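Local coordinates for testis-expressed protein 101 (Mus musculus, PDB 7BPS) that helps control sperm binding to the zona pellucida and sperm migration into the oviduct, and is a GPI-anchored glycoprotein built of tandem Ly6/uPAR domains, at residues Gly35-Glu40 / Tyr87-Leu92. Sequence-based numbering, arbitrary orientation.
With NAG (2-acetamido-2-deoxy-beta-D-glucopyranose), chain D.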
loop_
_atom_site.group_PDB
_atom_site.type_symbol
_atom_site.label_atom_id
_atom_site.label_comp_id
_atom_site.label_asym_id
_atom_site.label_seq_id
_atom_site.Cartn_x
_atom_site.Cartn_y
_atom_site.Cartn_z
ATOM N N GLY A 35 18.040 -13.964 -17.069
ATOM C CA GLY A 35 16.886 -14.727 -16.538
ATOM C C GLY A 35 16.244 -14.051 -15.329
ATOM O O GLY A 35 15.909 -14.773 -14.336
ATOM N N GLU A 36 16.153 -12.711 -15.389
ATOM C CA GLU A 36 15.353 -11.821 -14.506
ATOM C C GLU A 36 14.351 -11.045 -15.370
ATOM O O GLU A 36 14.669 -10.725 -16.533
ATOM C CB GLU A 36 16.235 -10.845 -13.716
ATOM C CG GLU A 36 16.942 -11.481 -12.530
ATOM C CD GLU A 36 17.807 -10.527 -11.717
ATOM O OE1 GLU A 36 18.033 -9.377 -12.182
ATOM O OE2 GLU A 36 18.256 -10.933 -10.622
ATOM N N LEU A 37 13.181 -10.750 -14.808
ATOM C CA LEU A 37 12.165 -9.879 -15.448
ATOM C C LEU A 37 11.969 -8.628 -14.594
ATOM O O LEU A 37 12.659 -8.502 -13.564
ATOM C CB LEU A 37 10.860 -10.655 -15.667
ATOM C CG LEU A 37 10.357 -11.506 -14.511
ATOM C CD1 LEU A 37 9.489 -10.685 -13.586
ATOM C CD2 LEU A 37 9.576 -12.688 -15.033
ATOM N N CYS A 38 11.105 -7.726 -15.059
ATOM C CA CYS A 38 10.743 -6.463 -14.382
ATOM C C CYS A 38 9.483 -6.647 -13.522
ATOM O O CYS A 38 8.620 -7.486 -13.846
ATOM C CB CYS A 38 10.501 -5.391 -15.425
ATOM S SG CYS A 38 11.849 -5.219 -16.621
ATOM N N GLN A 39 9.348 -5.838 -12.476
ATOM C CA GLN A 39 8.065 -5.663 -11.751
ATOM C C GLN A 39 7.883 -4.181 -11.420
ATOM O O GLN A 39 8.912 -3.459 -11.280
ATOM C CB GLN A 39 8.001 -6.560 -10.512
ATOM C CG GLN A 39 9.003 -6.211 -9.430
ATOM C CD GLN A 39 8.561 -5.118 -8.483
ATOM O OE1 GLN A 39 7.362 -4.836 -8.348
ATOM N NE2 GLN A 39 9.538 -4.512 -7.803
ATOM N N GLU A 40 6.619 -3.753 -11.345
ATOM C CA GLU A 40 6.204 -2.464 -10.743
ATOM C C GLU A 40 5.070 -2.807 -9.778
ATOM O O GLU A 40 4.080 -3.433 -10.216
ATOM C CB GLU A 40 5.815 -1.451 -11.820
ATOM C CG GLU A 40 4.768 -1.980 -12.784
ATOM C CD GLU A 40 4.562 -1.181 -14.061
ATOM O OE1 GLU A 40 3.554 -1.463 -14.739
ATOM O OE2 GLU A 40 5.386 -0.281 -14.360
ATOM N N TYR A 87 4.184 -7.707 -12.957
ATOM C CA TYR A 87 5.381 -8.474 -13.356
ATOM C C TYR A 87 5.340 -8.712 -14.877
ATOM O O TYR A 87 4.290 -9.105 -15.408
ATOM C CB TYR A 87 5.434 -9.777 -12.571
ATOM C CG TYR A 87 5.894 -9.624 -11.149
ATOM C CD1 TYR A 87 5.238 -8.783 -10.268
ATOM C CD2 TYR A 87 6.978 -10.337 -10.671
ATOM C CE1 TYR A 87 5.642 -8.659 -8.946
ATOM C CE2 TYR A 87 7.401 -10.219 -9.353
ATOM C CZ TYR A 87 6.728 -9.378 -8.485
ATOM O OH TYR A 87 7.148 -9.239 -7.191
ATOM N N CYS A 88 6.448 -8.444 -15.566
ATOM C CA CYS A 88 6.506 -8.441 -17.045
ATOM C C CYS A 88 7.946 -8.686 -17.504
ATOM O O CYS A 88 8.902 -8.231 -16.831
ATOM C CB CYS A 88 5.971 -7.140 -17.615
ATOM S SG CYS A 88 6.943 -5.705 -17.103
ATOM N N ASN A 89 8.071 -9.366 -18.639
ATOM C CA ASN A 89 9.309 -10.067 -19.041
ATOM C C ASN A 89 9.805 -9.570 -20.390
ATOM O O ASN A 89 10.064 -10.403 -21.239
ATOM C CB ASN A 89 9.051 -11.564 -19.074
ATOM C CG ASN A 89 10.345 -12.329 -19.076
ATOM O OD1 ASN A 89 11.403 -11.715 -18.930
ATOM N ND2 ASN A 89 10.252 -13.639 -19.254
ATOM N N ASP A 90 9.868 -8.257 -20.594
ATOM C CA ASP A 90 10.633 -7.634 -21.702
ATOM C C ASP A 90 11.144 -6.257 -21.235
ATOM O O ASP A 90 10.542 -5.611 -20.352
ATOM C CB ASP A 90 9.878 -7.717 -23.039
ATOM C CG ASP A 90 8.554 -6.984 -23.096
ATOM O OD1 ASP A 90 8.556 -5.783 -22.796
ATOM O OD2 ASP A 90 7.538 -7.630 -23.454
ATOM N N SER A 91 12.296 -5.878 -21.772
ATOM C CA SER A 91 13.105 -4.727 -21.320
ATOM C C SER A 91 12.202 -3.500 -21.216
ATOM O O SER A 91 11.392 -3.285 -22.155
ATOM C CB SER A 91 14.296 -4.494 -22.213
ATOM O OG SER A 91 15.438 -5.123 -21.649
ATOM N N LEU A 92 12.288 -2.796 -20.073
ATOM C CA LEU A 92 11.613 -1.496 -19.809
ATOM C C LEU A 92 10.084 -1.662 -19.800
ATOM O O LEU A 92 9.386 -0.658 -20.064
ATOM C CB LEU A 92 12.025 -0.479 -20.890
ATOM C CG LEU A 92 13.526 -0.300 -21.133
ATOM C CD1 LEU A 92 13.794 0.948 -21.977
ATOM C CD2 LEU A 92 14.301 -0.238 -19.832
HETATM C C1 NAG D . 11.365 -14.545 -19.297
HETATM C C2 NAG D . 10.909 -15.935 -18.969
HETATM C C3 NAG D . 12.043 -16.937 -19.002
HETATM C C4 NAG D . 12.585 -16.861 -20.424
HETATM C C5 NAG D . 13.081 -15.428 -20.667
HETATM C C6 NAG D . 13.816 -15.229 -21.994
HETATM C C7 NAG D . 8.889 -15.605 -17.673
HETATM C C8 NAG D . 8.311 -15.764 -16.296
HETATM N N2 NAG D . 10.201 -15.919 -17.712
HETATM O O3 NAG D . 11.595 -18.267 -18.694
HETATM O O4 NAG D . 13.626 -17.844 -20.624
HETATM O O5 NAG D . 11.949 -14.545 -20.602
HETATM O O6 NAG D . 13.139 -15.930 -23.047
HETATM O O7 NAG D . 8.232 -15.237 -18.674
#
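Cys38 and Cys88 face each other as an antiparallel, hydrogen-bonded pair, part of the tightly packed side of the contact. Cys38 N gives its hydrogen to Cys88 O at 2.9 Å, and Cys88 N returns a straighter bond (165°) to Cys38 O, also at 2.9 Å. Both sulfurs leave by the same face of the sheet, Cys38 CB lying 3.9 Å from Cys88 SG, but they bond elsewhere: Cys38 to Cys7 and Cys88 to Cys93, disulfides of the three-finger Ly6/uPAR core. The next pair, Gln39 and Tyr87, is non-hydrogen-bonded and uses the other face. Here Gln39 CB sits squarely over the Tyr87 ring, 3.5 Å from its centroid, a CH-pi contact. With chi2 bent to 85°, the Gln39 amide is inclined 42° to that ring, and hydrogen bonds to Thr41, Ser57 and Ser59 hold it. Leu37 CD1 meets the ring obliquely at Tyr87 CD2 (3.9 Å).

Past Cys88 the strand pairing stops. The chain then curls back past Cys38 SG, with Asp90 O 4.0 Å from it, while the side chains of Asp90 and Leu92 point away; this is the loose, more solvent-exposed side. Asn89 carries an N-linked glycan through ND2, and Leu37 CD2 reaches NAG C8 at 3.6 Å, so the acetyl methyl of the first sugar touches the side chain that opens strand 37-46. In the antiparallel sheet of this domain, strand 37-46 runs between 80-88 and 52-61, while 68-72 flanks 80-88 beyond.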